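Local coordinates for protein sugar kinase (Agrobacterium tumefaciens, PDB 2RBC) that probably phosphorylates a sugar or related carbohydrate with ATP, as a putative ribokinase-like member of the pfkB carbohydrate kinase family, at residues Leu85-Leu99 and Asp108-Leu122. Numbering follows the deposited sequence. Where two conformers were deposited one is given.
Sequences LWGAVGDDETGTRIL and DTSGMTVAPGARSAL. With EDO (1,2-ethanediol), chain J.
Strands 88-90 and 113-115 run parallel, their axes 39° apart, and A88 pairs with T113 and V89 with V114. T113 N donates to G87 O, V89 N to T113 O (2.8 Å) and A115 N to V89 O. Upstream, L85 N bonds D108 O, and a water ties L85 O and D108 O to G111 N. The selenomethionine M112, in the one of its two conformers described, bends at chi2 and chi3 (-79° and -68°), which folds its end back over G87. Its CB meets L99 CD2 at 3.8 Å, its SE lies against the L85 side chain, and its CE reaches V89 CG1 at 4.0 Å. Strand 82-90, helix 93-104 and the parallel strand 113-115 form a beta-alpha-beta crossover at one edge of the large ribokinase-type sheet. Past the edge strand, a type II turn from A115 to A118 leads the chain to S120, beside the first turn of helix 93-104. D92 is the N-cap. Its OD1 takes G95 N at 2.8 Å. D92 OD1 also accepts from S120 OG at 2.6 Å. D92 OD2 takes S120 N at 3.0 Å in a nearly straight bond. S120 thus grips both oxygens, each from the syn side, about 20° out of the carboxylate plane. S120 OG also accepts from G90 N at 2.8 Å. T94 CG2 packs against S120 CB; I98 CD1 sits nearer A121 O. R119 NH2 hydrogen-bonds V61 O of the second subunit.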
loop_
_atom_site.group_PDB
_atom_site.type_symbol
_atom_site.label_atom_id
_atom_site.label_comp_id
_atom_site.label_asym_id
_atom_site.label_seq_id
_atom_site.Cartn_x
_atom_site.Cartn_y
_atom_site.Cartn_z
ATOM N N LEU A 85 4.412 1.849 -23.972
ATOM C CA LEU A 85 3.249 2.115 -23.199
ATOM C C LEU A 85 2.964 3.619 -23.122
ATOM O O LEU A 85 3.848 4.406 -22.842
ATOM C CB LEU A 85 3.440 1.518 -21.814
ATOM C CG LEU A 85 2.329 1.672 -20.780
ATOM C CD1 LEU A 85 1.091 0.901 -21.105
ATOM C CD2 LEU A 85 2.859 1.326 -19.372
ATOM N N TRP A 86 1.712 3.987 -23.398
ATOM C CA TRP A 86 1.220 5.346 -23.187
ATOM C C TRP A 86 0.244 5.182 -22.063
ATOM O O TRP A 86 -0.591 4.311 -22.085
ATOM C CB TRP A 86 0.498 5.912 -24.409
ATOM C CG TRP A 86 1.384 6.169 -25.579
ATOM C CD1 TRP A 86 2.755 6.038 -25.638
ATOM C CD2 TRP A 86 0.975 6.637 -26.865
ATOM N NE1 TRP A 86 3.213 6.380 -26.899
ATOM C CE2 TRP A 86 2.140 6.747 -27.668
ATOM C CE3 TRP A 86 -0.266 6.972 -27.423
ATOM C CZ2 TRP A 86 2.098 7.194 -28.988
ATOM C CZ3 TRP A 86 -0.296 7.402 -28.765
ATOM C CH2 TRP A 86 0.872 7.501 -29.518
ATOM N N GLY A 87 0.395 6.010 -21.059
ATOM C CA GLY A 87 -0.335 5.864 -19.811
ATOM C C GLY A 87 0.053 7.112 -19.071
ATOM O O GLY A 87 0.889 7.877 -19.564
ATOM N N ALA A 88 -0.556 7.342 -17.920
ATOM C CA ALA A 88 -0.322 8.548 -17.142
ATOM C C ALA A 88 0.068 8.193 -15.721
ATOM O O ALA A 88 -0.480 7.262 -15.129
ATOM C CB ALA A 88 -1.588 9.485 -17.132
ATOM N N VAL A 89 1.022 8.954 -15.182
ATOM C CA VAL A 89 1.333 8.935 -13.751
ATOM C C VAL A 89 1.259 10.370 -13.288
ATOM O O VAL A 89 1.289 11.287 -14.107
ATOM C CB VAL A 89 2.748 8.338 -13.425
ATOM C CG1 VAL A 89 2.782 6.833 -13.676
ATOM C CG2 VAL A 89 3.838 9.053 -14.178
ATOM N N GLY A 90 1.198 10.579 -11.983
ATOM C CA GLY A 90 1.375 11.914 -11.435
ATOM C C GLY A 90 2.842 12.283 -11.254
ATOM O O GLY A 90 3.728 11.444 -11.341
ATOM N N ASP A 91 3.089 13.558 -11.006
ATOM C CA ASP A 91 4.426 14.037 -10.645
ATOM C C ASP A 91 4.670 13.777 -9.162
ATOM O O ASP A 91 4.806 14.710 -8.370
ATOM C CB ASP A 91 4.600 15.538 -10.971
ATOM C CG ASP A 91 3.488 16.408 -10.395
ATOM O OD1 ASP A 91 2.446 15.861 -9.982
ATOM O OD2 ASP A 91 3.644 17.647 -10.399
ATOM N N ASP A 92 4.738 12.495 -8.801
ATOM C CA ASP A 92 4.918 12.098 -7.431
ATOM C C ASP A 92 5.811 10.891 -7.310
ATOM O O ASP A 92 6.262 10.309 -8.307
ATOM C CB ASP A 92 3.548 11.918 -6.752
ATOM C CG ASP A 92 2.655 10.859 -7.413
ATOM O OD1 ASP A 92 3.120 10.005 -8.221
ATOM O OD2 ASP A 92 1.455 10.866 -7.067
ATOM N N GLU A 93 6.082 10.517 -6.065
ATOM C CA GLU A 93 7.031 9.473 -5.771
ATOM C C GLU A 93 6.535 8.126 -6.296
ATOM O O GLU A 93 7.335 7.345 -6.838
ATOM C CB GLU A 93 7.301 9.434 -4.252
ATOM C CG GLU A 93 8.142 10.614 -3.767
ATOM C CD GLU A 93 8.092 10.800 -2.247
ATOM O OE1 GLU A 93 6.958 10.982 -1.744
ATOM O OE2 GLU A 93 9.168 10.820 -1.573
ATOM N N THR A 94 5.222 7.861 -6.167
ATOM C CA THR A 94 4.602 6.651 -6.741
ATOM C C THR A 94 4.813 6.608 -8.260
ATOM O O THR A 94 5.138 5.553 -8.831
ATOM C CB THR A 94 3.088 6.547 -6.376
ATOM O OG1 THR A 94 2.915 6.576 -4.945
ATOM C CG2 THR A 94 2.451 5.271 -6.973
ATOM N N GLY A 95 4.692 7.758 -8.914
ATOM C CA GLY A 95 4.919 7.858 -10.367
ATOM C C GLY A 95 6.333 7.510 -10.793
ATOM O O GLY A 95 6.561 6.791 -11.810
ATOM N N THR A 96 7.298 8.015 -10.034
ATOM C CA THR A 96 8.712 7.769 -10.292
ATOM C C THR A 96 8.958 6.267 -10.219
ATOM O O THR A 96 9.649 5.662 -11.032
ATOM C CB THR A 96 9.579 8.547 -9.278
ATOM O OG1 THR A 96 9.297 9.949 -9.408
ATOM C CG2 THR A 96 11.080 8.307 -9.499
ATOM N N ARG A 97 8.327 5.655 -9.247
ATOM C CA ARG A 97 8.494 4.251 -9.045
ATOM C C ARG A 97 7.836 3.382 -10.119
ATOM O O ARG A 97 8.399 2.362 -10.542
ATOM C CB ARG A 97 7.903 3.954 -7.716
ATOM C CG ARG A 97 8.096 2.590 -7.305
ATOM C CD ARG A 97 8.152 2.486 -5.808
ATOM N NE ARG A 97 8.462 1.097 -5.526
ATOM C CZ ARG A 97 8.228 0.492 -4.383
ATOM N NH1 ARG A 97 7.688 1.160 -3.384
ATOM N NH2 ARG A 97 8.554 -0.775 -4.268
ATOM N N ILE A 98 6.641 3.780 -10.550
ATOM C CA ILE A 98 5.959 3.114 -11.644
ATOM C C ILE A 98 6.809 3.183 -12.915
ATOM O O ILE A 98 7.011 2.175 -13.604
ATOM C CB ILE A 98 4.537 3.750 -11.890
ATOM C CG1 ILE A 98 3.613 3.440 -10.709
ATOM C CG2 ILE A 98 3.911 3.251 -13.182
ATOM C CD1 ILE A 98 2.268 4.187 -10.760
ATOM N N LEU A 99 7.277 4.374 -13.249
ATOM C CA LEU A 99 8.083 4.529 -14.455
ATOM C C LEU A 99 9.359 3.679 -14.416
ATOM O O LEU A 99 9.754 3.056 -15.423
ATOM C CB LEU A 99 8.432 5.997 -14.698
ATOM C CG LEU A 99 7.249 6.922 -14.981
ATOM C CD1 LEU A 99 7.626 8.393 -14.911
ATOM C CD2 LEU A 99 6.570 6.574 -16.305
ATOM N N ASP A 108 9.263 0.260 -23.134
ATOM C CA ASP A 108 9.555 1.654 -23.467
ATOM C C ASP A 108 8.499 2.572 -22.863
ATOM O O ASP A 108 7.351 2.591 -23.305
ATOM C CB ASP A 108 9.575 1.847 -24.980
ATOM C CG ASP A 108 9.998 3.237 -25.386
ATOM O OD1 ASP A 108 9.904 4.193 -24.585
ATOM O OD2 ASP A 108 10.454 3.349 -26.528
ATOM N N THR A 109 8.917 3.336 -21.865
ATOM C CA THR A 109 8.059 4.265 -21.132
ATOM C C THR A 109 8.247 5.708 -21.580
ATOM O O THR A 109 7.720 6.634 -20.974
ATOM C CB THR A 109 8.373 4.183 -19.641
ATOM O OG1 THR A 109 9.770 4.436 -19.462
ATOM C CG2 THR A 109 7.978 2.815 -19.090
ATOM N N SER A 110 8.973 5.897 -22.664
ATOM C CA SER A 110 9.349 7.216 -23.104
ATOM C C SER A 110 8.172 8.103 -23.543
ATOM O O SER A 110 8.312 9.313 -23.552
ATOM C CB SER A 110 10.393 7.125 -24.214
ATOM O OG SER A 110 9.842 6.620 -25.391
ATOM N N GLY A 111 7.053 7.517 -23.919
ATOM C CA GLY A 111 5.840 8.258 -24.238
ATOM C C GLY A 111 4.790 8.321 -23.148
ATOM O O GLY A 111 3.656 8.691 -23.405
HETATM N N MSE A 112 5.155 7.959 -21.927
HETATM C CA MSE A 112 4.213 8.063 -20.808
HETATM C C MSE A 112 3.969 9.510 -20.443
HETATM O O MSE A 112 4.851 10.323 -20.581
HETATM C CB MSE A 112 4.765 7.331 -19.595
HETATM C CG MSE A 112 4.715 5.866 -19.755
HETATM SE SE MSE A 112 2.913 5.253 -19.395
HETATM C CE MSE A 112 2.682 5.574 -17.487
ATOM N N THR A 113 2.772 9.807 -19.953
ATOM C CA THR A 113 2.362 11.159 -19.583
ATOM C C THR A 113 2.534 11.346 -18.075
ATOM O O THR A 113 2.208 10.455 -17.294
ATOM C CB THR A 113 0.861 11.404 -19.943
ATOM O OG1 THR A 113 0.693 11.234 -21.357
ATOM C CG2 THR A 113 0.378 12.808 -19.507
ATOM N N VAL A 114 3.130 12.471 -17.694
ATOM C CA VAL A 114 3.229 12.863 -16.285
ATOM C C VAL A 114 2.216 13.970 -16.173
ATOM O O VAL A 114 2.376 15.024 -16.776
ATOM C CB VAL A 114 4.631 13.338 -15.909
ATOM C CG1 VAL A 114 4.659 13.962 -14.495
ATOM C CG2 VAL A 114 5.605 12.198 -16.033
ATOM N N ALA A 115 1.111 13.685 -15.495
ATOM C CA ALA A 115 0.002 14.626 -15.411
ATOM C C ALA A 115 0.277 15.544 -14.218
ATOM O O ALA A 115 0.163 15.133 -13.080
ATOM C CB ALA A 115 -1.311 13.886 -15.268
ATOM N N PRO A 116 0.670 16.805 -14.474
ATOM C CA PRO A 116 0.973 17.654 -13.307
ATOM C C PRO A 116 -0.249 17.853 -12.379
ATOM O O PRO A 116 -1.385 17.999 -12.860
ATOM C CB PRO A 116 1.455 18.986 -13.933
ATOM C CG PRO A 116 0.871 18.989 -15.336
ATOM C CD PRO A 116 0.860 17.514 -15.754
ATOM N N GLY A 117 -0.007 17.766 -11.071
ATOM C CA GLY A 117 -1.084 17.804 -10.077
ATOM C C GLY A 117 -1.989 16.584 -9.910
ATOM O O GLY A 117 -2.864 16.582 -9.031
ATOM N N ALA A 118 -1.822 15.555 -10.741
ATOM C CA ALA A 118 -2.538 14.301 -10.528
ATOM C C ALA A 118 -1.715 13.419 -9.585
ATOM O O ALA A 118 -0.484 13.548 -9.482
ATOM C CB ALA A 118 -2.823 13.567 -11.884
ATOM N N ARG A 119 -2.410 12.529 -8.893
ATOM C CA ARG A 119 -1.779 11.544 -8.066
ATOM C C ARG A 119 -1.773 10.241 -8.816
ATOM O O ARG A 119 -2.774 9.862 -9.428
ATOM C CB ARG A 119 -2.515 11.397 -6.737
ATOM C CG ARG A 119 -2.354 12.650 -5.870
ATOM C CD ARG A 119 -3.227 12.586 -4.619
ATOM N NE ARG A 119 -2.810 11.500 -3.746
ATOM C CZ ARG A 119 -3.529 10.984 -2.745
ATOM N NH1 ARG A 119 -4.745 11.448 -2.442
ATOM N NH2 ARG A 119 -3.013 9.980 -2.046
ATOM N N SER A 120 -0.642 9.554 -8.764
ATOM C CA SER A 120 -0.493 8.273 -9.443
ATOM C C SER A 120 -1.361 7.189 -8.802
ATOM O O SER A 120 -1.570 7.181 -7.589
ATOM C CB SER A 120 0.950 7.801 -9.394
ATOM O OG SER A 120 1.805 8.691 -10.052
ATOM N N ALA A 121 -1.814 6.246 -9.633
ATOM C CA ALA A 121 -2.663 5.160 -9.196
ATOM C C ALA A 121 -1.846 4.153 -8.411
ATOM O O ALA A 121 -0.705 3.835 -8.753
ATOM C CB ALA A 121 -3.340 4.463 -10.401
ATOM N N LEU A 122 -2.462 3.635 -7.363
ATOM C CA LEU A 122 -1.879 2.548 -6.580
ATOM C C LEU A 122 -3.022 1.711 -6.046
ATOM O O LEU A 122 -4.141 2.240 -5.869
ATOM C CB LEU A 122 -0.994 3.123 -5.443
ATOM C CG LEU A 122 -1.660 3.957 -4.348
ATOM C CD1 LEU A 122 -2.235 3.087 -3.188
ATOM C CD2 LEU A 122 -0.659 4.983 -3.817
HETATM C C1 EDO J . 3.944 12.310 -23.256
HETATM O O1 EDO J . 4.800 12.497 -24.392
HETATM C C2 EDO J . 2.613 12.987 -23.520
HETATM O O2 EDO J . 1.902 13.241 -22.301
HETATM O O HOH W 1 6.170 4.802 -24.221
HETATM O O HOH W 2 1.083 8.725 -22.576
HETATM O O HOH W 3 -0.960 6.062 -12.539
HETATM O O HOH W 4 -0.083 8.417 -5.725
#